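Local coordinates for protein dihydroorotase (Saccharomyces cerevisiae S288C, PDB 6L0A) that catalyses the zinc-dependent, reversible interconversion of N-carbamoyl-L-aspartate and (S)-dihydroorotate in the de novo pathway of pyrimidine synthesis, at residues 40-45 against 71-76; 52-57 against 91-96; 14-19 against 258-263. All coordinates share one frame; numbering follows the deposited sequence.

Contact 1 (40-45 against 71-76); sequences IMPNLQ and LMSFYL. With LMR ((2S)-2-hydroxybutanedioic acid), chain M.
Ile40 and Leu71 join the ends of two parallel strands through a backbone bond, Ile40 N to Leu71 O, 2.8 Å long and 167° at the hydrogen, and the two chains then run on almost parallel as loops. Ser73 continues the link with its side chain. With chi1 at 60°, its hydroxyl sits between its own backbone N and carbonyl carbon and turns to the other chain, where OG donates to Ile40 O at 2.8 Å in the plane of that carbonyl. A water accepts from Ser73 N and donates to the same oxygen, so two donors grip Ile40 O. The small, polar serine suits a buried carbonyl beyond the last regular strand pairing.

Apolar side chains pack beside these bonds. Met72 bends at chi2 and chi3 to lie alongside Ile40, bringing its SD to 4.0 Å from Ile40 CB. Pro42, whose ring presents only carbon, lays CG 3.7 Å from Tyr75 CB. The tyrosine ring then meets Asn43 at its edge, CE2 lying 3.8 Å from the in-plane Asn43 CB, while its hydroxyl is bonded to Asn107 O.

Asn43, centre of an inverse gamma turn, sends its amide away from the tyrosine. Its ND2 donates almost straight, at 172°, to the malate carboxylate oxygen O4B over 2.9 Å, and also bonds Thr106 O. In this TIM-barrel hydrolase, whose pocket is formed by loops at the carboxyl ends of the strands, the bonds at Ile40 and the packing of Pro42 and Asn43 on Tyr75 probably help to set the loop from which a neutral amide meets the anionic ligand.

Contact 2 (52-57 against 91-96); sequences DRVIEY and QHAIRG
The CA atoms of Ile55, on the helical turn 52-57, and Ala93, in the irregular segment 91-96, are the nearest pair across the contact, 6.3 Å apart, and no direct hydrogen bond spans the two backbones. A water fills that role in part: it donates to Ala93 O at 2.7 Å and, weakly, to Val54 O.

Val54 carries most of the helix's side of the contact. Its chi1 of 77° sets CG1 between the backbone N and the carbonyl carbon and CG2 opposite the N. Both methyls border Ala93 O, but CG1 also rests 4.0 Å from Ala93 CB, while CG2 touches Ile94 CG2 at the same separation of 4.0 Å. The valine and Ile94 side chains meet at about a right angle, and the branching of both at CB lets methyls rather than long chains do the touching.

The segment 91-96 begins where helix 82-90 ends. His92 takes up a positive phi and closes the helix in a Schellman motif. In the TIM barrel the contact thus packs outer helix 51-64 against the segment that leaves helix 82-90 and leads back to the barrel wall, where Arg95 and Gly96 bond to Met72 and Phe74.

Ala93 is small enough to let the helix come close, and its CB also lies 4.2 Å from Ile55 CG1. Further out, Ile55 extends its CD1 to within 4.2 Å of Gln91 OE1, the two side chains crossing nearly perpendicularly. Gln91 suits the exposed edge of the contact: its chain, extended beyond CG, carries the amide to the margin, where the oxygen lies beside the isoleucine methyl without a hydrogen bond to it.

Contact 3 (14-19 against 258-263); sequences HVHVRE and DSAPHP. With ZN (zinc ion), chain K; LMR ((2S)-2-hydroxybutanedioic acid), chain M.
His14, His16 and Asp258 converge on one zinc ion. His16 NE2 binds it at 2.2 Å, Asp258 OD1 at 2.0 Å and His14 NE2 at a similar distance; Lys98, probably as a carbamate, completes the protein ligands, and malate O1A makes a longer bond of 2.5 Å. The paired histidines are the HxH motif of the amidohydrolases. Asp258 CB also lies over one face of the His14 ring, a CH-pi contact, while Glu179 holds the far nitrogen of that ring.

Among the hydrogen bonds, His16 N donates to Ser259 O over 3.2 Å. Arg18, bent at chi2 (-65°), swings its guanidinium to Pro261 O and grips it side-on with two nitrogens: NE, at 2.9 Å, uses a lone pair in the carbonyl plane, whereas NH2 comes from above that plane. This fixes the rotation of the guanidinium, whose outer nitrogens reach the malate carboxylate, NH1 to O4B at 2.7 Å and NH2 to O4A at 2.9 Å. His262 NE2 adds only a weak bond to O4A; its stronger partner is Ala275 O.

In van der Waals contact, Pro261 CD lies 3.3 Å from His16 O, and Ala260 CB touches the ligand.

All this closes the barrel: segment 14-19 spans the end of strand 11-15 and the loop after it, and segment 258-263 follows strand 253-255, with helix 20-32 packing against Val17 and Pro261 and helix 51-64 against Val17.

How the contacts relate
From the N terminus, the chain leaves strand 11-15 through 14-19, whose partner, 258-263, comes only after some 240 further residues; contact 3 thus joins the first strand of the barrel to the end of its last and encloses the other two. Within that long loop, contacts 1 and 2 cross, since their segments alternate as 40-45, 52-57, 71-76 and 91-96. Contact 1 ties the second strand to the third, and contact 2 ties the helix after the second strand to the segment following the helix after the third. Probable backbone bonds, Arg95 N to Met72 O and Phe74 N to Gly96 O, join these two. Met41 N to Val15 O links contacts 1 and 3, which share the malate, and Tyr57 OH to Arg18 O connects contacts 2 and 3.

Contact 1 (40-45 against 71-76)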
loop_
_atom_site.group_PDB
_atom_site.type_symbol
_atom_site.label_atom_id
_atom_site.label_comp_id
_atom_site.label_asym_id
_atom_site.label_seq_id
_atom_site.Cartn_x
_atom_site.Cartn_y
_atom_site.Cartn_z
ATOM N N ILE C 40 -9.438 -0.987 -26.497
ATOM C CA ILE C 40 -9.129 0.359 -26.011
ATOM C C ILE C 40 -10.152 0.780 -24.964
ATOM O O ILE C 40 -11.354 0.850 -25.243
ATOM C CB ILE C 40 -9.104 1.370 -27.169
ATOM C CG1 ILE C 40 -8.055 0.956 -28.203
ATOM C CG2 ILE C 40 -8.868 2.792 -26.665
ATOM C CD1 ILE C 40 -6.596 1.044 -27.680
ATOM N N MET C 41 -9.673 1.125 -23.777
ATOM C CA MET C 41 -10.591 1.457 -22.696
ATOM C C MET C 41 -11.103 2.894 -22.828
ATOM O O MET C 41 -10.463 3.740 -23.462
ATOM C CB MET C 41 -9.897 1.236 -21.357
ATOM C CG MET C 41 -9.712 -0.266 -21.032
ATOM S SD MET C 41 -11.295 -1.113 -20.929
ATOM C CE MET C 41 -10.877 -2.860 -21.013
ATOM N N PRO C 42 -12.263 3.201 -22.220
ATOM C CA PRO C 42 -12.951 4.459 -22.545
ATOM C C PRO C 42 -12.958 5.530 -21.456
ATOM O O PRO C 42 -13.754 6.474 -21.529
ATOM C CB PRO C 42 -14.379 3.975 -22.809
ATOM C CG PRO C 42 -14.569 2.936 -21.747
ATOM C CD PRO C 42 -13.196 2.239 -21.605
ATOM N N ASN C 43 -12.130 5.399 -20.426
ATOM C CA ASN C 43 -12.209 6.314 -19.285
ATOM C C ASN C 43 -11.394 7.582 -19.569
ATOM O O ASN C 43 -10.470 7.964 -18.854
ATOM C CB ASN C 43 -11.765 5.610 -18.004
ATOM C CG ASN C 43 -10.330 5.146 -18.054
ATOM O OD1 ASN C 43 -9.779 4.895 -19.134
ATOM N ND2 ASN C 43 -9.698 5.029 -16.876
ATOM N N LEU C 44 -11.778 8.245 -20.663
ATOM C CA LEU C 44 -11.272 9.568 -20.980
ATOM C C LEU C 44 -12.014 10.629 -20.163
ATOM O O LEU C 44 -12.941 10.336 -19.392
ATOM C CB LEU C 44 -11.419 9.843 -22.476
ATOM C CG LEU C 44 -10.866 8.791 -23.449
ATOM C CD1 LEU C 44 -10.928 9.280 -24.894
ATOM C CD2 LEU C 44 -9.453 8.441 -23.089
ATOM N N GLN C 45 -11.590 11.881 -20.345
ATOM C CA GLN C 45 -12.275 13.056 -19.818
ATOM C C GLN C 45 -12.752 13.897 -20.996
ATOM O O GLN C 45 -11.920 14.498 -21.693
ATOM C CB GLN C 45 -11.353 13.884 -18.923
ATOM C CG GLN C 45 -10.937 13.213 -17.618
ATOM C CD GLN C 45 -10.232 14.187 -16.682
ATOM O OE1 GLN C 45 -10.286 15.406 -16.879
ATOM N NE2 GLN C 45 -9.568 13.656 -15.664
ATOM N N LEU C 71 -9.998 -2.404 -31.188
ATOM C CA LEU C 71 -11.359 -2.728 -30.774
ATOM C C LEU C 71 -11.764 -1.727 -29.700
ATOM O O LEU C 71 -11.006 -1.504 -28.755
ATOM C CB LEU C 71 -11.444 -4.150 -30.238
ATOM C CG LEU C 71 -10.871 -5.265 -31.118
ATOM C CD1 LEU C 71 -10.938 -6.608 -30.381
ATOM C CD2 LEU C 71 -11.594 -5.323 -32.471
ATOM N N MET C 72 -12.939 -1.129 -29.848
ATOM C CA MET C 72 -13.307 0.061 -29.091
ATOM C C MET C 72 -14.417 -0.252 -28.093
ATOM O O MET C 72 -15.119 -1.258 -28.216
ATOM C CB MET C 72 -13.755 1.178 -30.032
ATOM C CG MET C 72 -12.760 1.483 -31.163
ATOM S SD MET C 72 -11.125 2.032 -30.592
ATOM C CE MET C 72 -11.521 3.592 -29.797
ATOM N N SER C 73 -14.583 0.635 -27.109
ATOM C CA SER C 73 -15.598 0.435 -26.086
ATOM C C SER C 73 -16.276 1.751 -25.717
ATOM O O SER C 73 -15.744 2.847 -25.919
ATOM C CB SER C 73 -15.006 -0.176 -24.802
ATOM O OG SER C 73 -14.005 0.690 -24.277
ATOM N N PHE C 74 -17.478 1.608 -25.166
ATOM C CA PHE C 74 -18.157 2.666 -24.439
ATOM C C PHE C 74 -17.895 2.527 -22.939
ATOM O O PHE C 74 -17.654 1.435 -22.419
ATOM C CB PHE C 74 -19.676 2.613 -24.669
ATOM C CG PHE C 74 -20.143 3.262 -25.952
ATOM C CD1 PHE C 74 -19.410 4.276 -26.559
ATOM C CD2 PHE C 74 -21.348 2.879 -26.518
ATOM C CE1 PHE C 74 -19.869 4.884 -27.731
ATOM C CE2 PHE C 74 -21.813 3.464 -27.687
ATOM C CZ PHE C 74 -21.078 4.471 -28.296
ATOM N N TYR C 75 -17.987 3.654 -22.248
ATOM C CA TYR C 75 -17.942 3.723 -20.791
ATOM C C TYR C 75 -19.363 3.599 -20.252
ATOM O O TYR C 75 -20.270 4.280 -20.737
ATOM C CB TYR C 75 -17.314 5.065 -20.432
ATOM C CG TYR C 75 -17.059 5.454 -19.001
ATOM C CD1 TYR C 75 -18.098 5.856 -18.164
ATOM C CD2 TYR C 75 -15.757 5.527 -18.519
ATOM C CE1 TYR C 75 -17.835 6.279 -16.863
ATOM C CE2 TYR C 75 -15.487 5.950 -17.229
ATOM C CZ TYR C 75 -16.527 6.318 -16.407
ATOM O OH TYR C 75 -16.250 6.744 -15.129
ATOM N N LEU C 76 -19.571 2.727 -19.266
ATOM C CA LEU C 76 -20.929 2.519 -18.751
ATOM C C LEU C 76 -21.327 3.726 -17.904
ATOM O O LEU C 76 -20.889 3.875 -16.760
ATOM C CB LEU C 76 -21.019 1.219 -17.955
ATOM C CG LEU C 76 -22.449 0.793 -17.543
ATOM C CD1 LEU C 76 -23.276 0.496 -18.770
ATOM C CD2 LEU C 76 -22.442 -0.431 -16.632
HETATM C C1 LMR M . -7.543 1.109 -13.873
HETATM O O1A LMR M . -7.633 0.201 -14.742
HETATM O O1B LMR M . -8.075 0.883 -12.767
HETATM C C2 LMR M . -6.829 2.458 -14.127
HETATM O O2 LMR M . -5.703 2.721 -13.313
HETATM C C3 LMR M . -6.212 2.469 -15.486
HETATM C C4 LMR M . -6.133 3.959 -15.723
HETATM O O4A LMR M . -5.351 4.721 -15.055
HETATM O O4B LMR M . -6.908 4.355 -16.603
HETATM O O HOH W 1 -12.946 3.024 -26.614
#

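Contact 2 (52-57 against 91-96)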
loop_
_atom_site.group_PDB
_atom_site.type_symbol
_atom_site.label_atom_id
_atom_site.label_comp_id
_atom_site.label_asym_id
_atom_site.label_seq_id
_atom_site.Cartn_x
_atom_site.Cartn_y
_atom_site.Cartn_z
ATOM N N ASP C 52 -20.129 9.523 -32.132
ATOM C CA ASP C 52 -19.151 10.298 -32.889
ATOM C C ASP C 52 -17.796 10.320 -32.189
ATOM O O ASP C 52 -16.752 10.267 -32.849
ATOM C CB ASP C 52 -19.675 11.715 -33.126
ATOM C CG ASP C 52 -20.844 11.744 -34.104
ATOM O OD1 ASP C 52 -20.966 10.802 -34.919
ATOM O OD2 ASP C 52 -21.647 12.703 -34.058
ATOM N N ARG C 53 -17.795 10.364 -30.850
ATOM C CA ARG C 53 -16.543 10.390 -30.097
ATOM C C ARG C 53 -15.748 9.097 -30.282
ATOM O O ARG C 53 -14.528 9.138 -30.474
ATOM C CB ARG C 53 -16.847 10.628 -28.619
ATOM C CG ARG C 53 -15.650 10.869 -27.714
ATOM C CD ARG C 53 -16.056 11.830 -26.587
ATOM N NE ARG C 53 -15.154 11.819 -25.430
ATOM C CZ ARG C 53 -13.906 12.264 -25.482
ATOM N NH1 ARG C 53 -13.422 12.740 -26.625
ATOM N NH2 ARG C 53 -13.139 12.234 -24.406
ATOM N N VAL C 54 -16.417 7.942 -30.228
ATOM C CA VAL C 54 -15.688 6.684 -30.349
ATOM C C VAL C 54 -15.202 6.474 -31.774
ATOM O O VAL C 54 -14.143 5.869 -31.987
ATOM C CB VAL C 54 -16.548 5.503 -29.861
ATOM C CG1 VAL C 54 -17.603 5.116 -30.890
ATOM C CG2 VAL C 54 -15.651 4.295 -29.518
ATOM N N ILE C 55 -15.949 6.964 -32.771
ATOM C CA ILE C 55 -15.498 6.852 -34.154
ATOM C C ILE C 55 -14.273 7.726 -34.386
ATOM O O ILE C 55 -13.273 7.277 -34.956
ATOM C CB ILE C 55 -16.639 7.213 -35.123
ATOM C CG1 ILE C 55 -17.690 6.107 -35.143
ATOM C CG2 ILE C 55 -16.084 7.439 -36.544
ATOM C CD1 ILE C 55 -18.973 6.503 -35.850
ATOM N N GLU C 56 -14.324 8.987 -33.936
ATOM C CA GLU C 56 -13.184 9.875 -34.142
ATOM C C GLU C 56 -11.975 9.436 -33.320
ATOM O O GLU C 56 -10.838 9.584 -33.777
ATOM C CB GLU C 56 -13.570 11.322 -33.821
ATOM C CG GLU C 56 -14.540 11.936 -34.834
ATOM C CD GLU C 56 -13.962 12.003 -36.255
ATOM O OE1 GLU C 56 -14.535 11.361 -37.168
ATOM O OE2 GLU C 56 -12.943 12.699 -36.456
ATOM N N TYR C 57 -12.196 8.880 -32.123
ATOM C CA TYR C 57 -11.081 8.343 -31.340
ATOM C C TYR C 57 -10.374 7.231 -32.105
ATOM O O TYR C 57 -9.145 7.241 -32.238
ATOM C CB TYR C 57 -11.583 7.828 -29.986
ATOM C CG TYR C 57 -10.523 7.565 -28.924
ATOM C CD1 TYR C 57 -9.394 8.374 -28.795
ATOM C CD2 TYR C 57 -10.691 6.537 -28.010
ATOM C CE1 TYR C 57 -8.450 8.136 -27.790
ATOM C CE2 TYR C 57 -9.772 6.293 -27.014
ATOM C CZ TYR C 57 -8.652 7.086 -26.904
ATOM O OH TYR C 57 -7.757 6.818 -25.902
ATOM N N GLN C 91 -23.246 -0.321 -36.340
ATOM C CA GLN C 91 -22.210 0.359 -37.105
ATOM C C GLN C 91 -20.812 -0.183 -36.823
ATOM O O GLN C 91 -19.834 0.360 -37.349
ATOM C CB GLN C 91 -22.258 1.860 -36.824
ATOM C CG GLN C 91 -23.535 2.516 -37.314
ATOM C CD GLN C 91 -23.513 4.022 -37.159
ATOM O OE1 GLN C 91 -22.450 4.643 -37.168
ATOM N NE2 GLN C 91 -24.691 4.619 -37.010
ATOM N N HIS C 92 -20.705 -1.246 -36.021
ATOM C CA HIS C 92 -19.425 -1.852 -35.654
ATOM C C HIS C 92 -18.475 -0.812 -35.064
ATOM O O HIS C 92 -17.265 -0.845 -35.288
ATOM C CB HIS C 92 -18.793 -2.568 -36.850
ATOM C CG HIS C 92 -19.645 -3.673 -37.391
ATOM N ND1 HIS C 92 -20.513 -3.496 -38.447
ATOM C CD2 HIS C 92 -19.788 -4.961 -36.997
ATOM C CE1 HIS C 92 -21.140 -4.633 -38.692
ATOM N NE2 HIS C 92 -20.716 -5.538 -37.829
ATOM N N ALA C 93 -19.036 0.119 -34.299
ATOM C CA ALA C 93 -18.238 1.184 -33.703
ATOM C C ALA C 93 -17.676 0.805 -32.342
ATOM O O ALA C 93 -16.724 1.450 -31.882
ATOM C CB ALA C 93 -19.071 2.462 -33.569
ATOM N N ILE C 94 -18.244 -0.212 -31.693
ATOM C CA ILE C 94 -17.753 -0.716 -30.416
ATOM C C ILE C 94 -17.863 -2.233 -30.406
ATOM O O ILE C 94 -18.703 -2.824 -31.095
ATOM C CB ILE C 94 -18.527 -0.137 -29.214
ATOM C CG1 ILE C 94 -19.991 -0.582 -29.288
ATOM C CG2 ILE C 94 -18.381 1.390 -29.126
ATOM C CD1 ILE C 94 -20.771 -0.285 -28.040
ATOM N N ARG C 95 -17.004 -2.858 -29.607
ATOM C CA ARG C 95 -17.054 -4.283 -29.317
ATOM C C ARG C 95 -17.548 -4.572 -27.899
ATOM O O ARG C 95 -17.890 -5.724 -27.596
ATOM C CB ARG C 95 -15.658 -4.898 -29.532
ATOM C CG ARG C 95 -15.546 -6.416 -29.440
ATOM C CD ARG C 95 -16.165 -7.148 -30.635
ATOM N NE ARG C 95 -15.747 -6.594 -31.914
ATOM C CZ ARG C 95 -15.110 -7.275 -32.863
ATOM N NH1 ARG C 95 -14.806 -8.560 -32.710
ATOM N NH2 ARG C 95 -14.780 -6.658 -33.980
ATOM N N GLY C 96 -17.629 -3.561 -27.039
ATOM C CA GLY C 96 -18.099 -3.792 -25.683
ATOM C C GLY C 96 -18.287 -2.500 -24.914
ATOM O O GLY C 96 -18.114 -1.395 -25.440
HETATM O O HOH W 2 -15.232 3.153 -33.350
#

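Contact 3 (14-19 against 258-263)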
loop_
_atom_site.group_PDB
_atom_site.type_symbol
_atom_site.label_atom_id
_atom_site.label_comp_id
_atom_site.label_asym_id
_atom_site.label_seq_id
_atom_site.Cartn_x
_atom_site.Cartn_y
_atom_site.Cartn_z
ATOM N N HIS C 14 -6.933 -5.071 -22.924
ATOM C CA HIS C 14 -7.203 -4.045 -21.906
ATOM C C HIS C 14 -6.101 -2.978 -21.971
ATOM O O HIS C 14 -5.103 -3.076 -21.262
ATOM C CB HIS C 14 -7.278 -4.674 -20.525
ATOM C CG HIS C 14 -7.933 -3.801 -19.499
ATOM N ND1 HIS C 14 -8.894 -4.268 -18.629
ATOM C CD2 HIS C 14 -7.771 -2.486 -19.209
ATOM C CE1 HIS C 14 -9.291 -3.281 -17.843
ATOM N NE2 HIS C 14 -8.622 -2.190 -18.171
ATOM N N VAL C 15 -6.314 -1.950 -22.800
ATOM C CA VAL C 15 -5.280 -0.962 -23.121
ATOM C C VAL C 15 -5.798 0.440 -22.835
ATOM O O VAL C 15 -6.922 0.780 -23.219
ATOM C CB VAL C 15 -4.831 -1.070 -24.596
ATOM C CG1 VAL C 15 -3.939 0.102 -24.980
ATOM C CG2 VAL C 15 -4.090 -2.380 -24.832
ATOM N N HIS C 16 -4.968 1.265 -22.185
ATOM C CA HIS C 16 -5.199 2.701 -22.064
ATOM C C HIS C 16 -4.168 3.450 -22.900
ATOM O O HIS C 16 -2.960 3.282 -22.690
ATOM C CB HIS C 16 -5.099 3.157 -20.598
ATOM C CG HIS C 16 -6.144 2.565 -19.700
ATOM N ND1 HIS C 16 -7.383 3.143 -19.514
ATOM C CD2 HIS C 16 -6.133 1.442 -18.942
ATOM C CE1 HIS C 16 -8.091 2.395 -18.683
ATOM N NE2 HIS C 16 -7.356 1.356 -18.321
ATOM N N VAL C 17 -4.629 4.296 -23.827
ATOM C CA VAL C 17 -3.724 5.146 -24.598
ATOM C C VAL C 17 -4.003 6.629 -24.416
ATOM O O VAL C 17 -3.325 7.451 -25.040
ATOM C CB VAL C 17 -3.724 4.796 -26.104
ATOM C CG1 VAL C 17 -3.118 3.409 -26.346
ATOM C CG2 VAL C 17 -5.126 4.909 -26.678
ATOM N N ARG C 18 -4.974 7.003 -23.584
ATOM C CA ARG C 18 -5.186 8.410 -23.195
ATOM C C ARG C 18 -5.500 9.246 -24.447
ATOM O O ARG C 18 -6.102 8.751 -25.412
ATOM C CB ARG C 18 -3.989 8.928 -22.392
ATOM C CG ARG C 18 -3.450 7.984 -21.322
ATOM C CD ARG C 18 -4.468 7.746 -20.224
ATOM N NE ARG C 18 -3.820 7.134 -19.063
ATOM C CZ ARG C 18 -4.462 6.452 -18.121
ATOM N NH1 ARG C 18 -5.785 6.290 -18.188
ATOM N NH2 ARG C 18 -3.774 5.926 -17.115
ATOM N N GLU C 19 -5.110 10.528 -24.426
ATOM C CA GLU C 19 -5.369 11.462 -25.519
ATOM C C GLU C 19 -4.148 12.362 -25.707
ATOM O O GLU C 19 -3.144 12.239 -24.998
ATOM C CB GLU C 19 -6.635 12.284 -25.251
ATOM C CG GLU C 19 -7.941 11.501 -25.401
ATOM C CD GLU C 19 -9.167 12.399 -25.498
ATOM O OE1 GLU C 19 -9.733 12.769 -24.439
ATOM O OE2 GLU C 19 -9.568 12.735 -26.636
ATOM N N ASP C 258 -3.926 -3.887 -18.939
ATOM C CA ASP C 258 -4.290 -2.676 -18.209
ATOM C C ASP C 258 -3.100 -1.729 -18.126
ATOM O O ASP C 258 -2.855 -1.095 -17.099
ATOM C CB ASP C 258 -4.828 -2.993 -16.808
ATOM C CG ASP C 258 -5.549 -1.808 -16.193
ATOM O OD1 ASP C 258 -5.923 -0.905 -16.966
ATOM O OD2 ASP C 258 -5.703 -1.745 -14.947
ATOM N N SER C 259 -2.321 -1.655 -19.207
ATOM C CA SER C 259 -1.261 -0.654 -19.239
ATOM C C SER C 259 -1.885 0.734 -19.126
ATOM O O SER C 259 -2.772 1.091 -19.909
ATOM C CB SER C 259 -0.430 -0.783 -20.515
ATOM O OG SER C 259 0.534 0.253 -20.570
ATOM N N ALA C 260 -1.433 1.503 -18.133
ATOM C CA ALA C 260 -2.076 2.748 -17.723
ATOM C C ALA C 260 -1.010 3.826 -17.629
ATOM O O ALA C 260 -0.376 3.994 -16.579
ATOM C CB ALA C 260 -2.796 2.582 -16.387
ATOM N N PRO C 261 -0.791 4.585 -18.705
ATOM C CA PRO C 261 0.289 5.587 -18.704
ATOM C C PRO C 261 -0.042 6.779 -17.813
ATOM O O PRO C 261 -1.117 7.374 -17.918
ATOM C CB PRO C 261 0.394 6.003 -20.179
ATOM C CG PRO C 261 -0.457 5.026 -20.950
ATOM C CD PRO C 261 -1.478 4.498 -20.004
ATOM N N HIS C 262 0.908 7.138 -16.949
ATOM C CA HIS C 262 0.834 8.372 -16.189
ATOM C C HIS C 262 2.169 9.101 -16.267
ATOM O O HIS C 262 3.228 8.467 -16.186
ATOM C CB HIS C 262 0.497 8.103 -14.715
ATOM C CG HIS C 262 -0.879 7.569 -14.508
ATOM N ND1 HIS C 262 -2.000 8.361 -14.595
ATOM C CD2 HIS C 262 -1.317 6.320 -14.230
ATOM C CE1 HIS C 262 -3.075 7.625 -14.375
ATOM N NE2 HIS C 262 -2.687 6.380 -14.163
ATOM N N PRO C 263 2.147 10.419 -16.433
ATOM C CA PRO C 263 3.392 11.179 -16.318
ATOM C C PRO C 263 3.936 11.042 -14.907
ATOM O O PRO C 263 3.181 10.937 -13.938
ATOM C CB PRO C 263 2.967 12.613 -16.631
ATOM C CG PRO C 263 1.520 12.664 -16.292
ATOM C CD PRO C 263 0.967 11.285 -16.531
HETATM ZN ZN ZN K . -7.903 -0.411 -17.197
HETATM C C1 LMR M . -7.543 1.109 -13.873
HETATM O O1A LMR M . -7.633 0.201 -14.742
HETATM O O1B LMR M . -8.075 0.883 -12.767
HETATM C C2 LMR M . -6.829 2.458 -14.127
HETATM O O2 LMR M . -5.703 2.721 -13.313
HETATM C C3 LMR M . -6.212 2.469 -15.486
HETATM C C4 LMR M . -6.133 3.959 -15.723
HETATM O O4A LMR M . -5.351 4.721 -15.055
HETATM O O4B LMR M . -6.908 4.355 -16.603
HETATM O O HOH W 3 -0.565 1.755 -22.502
#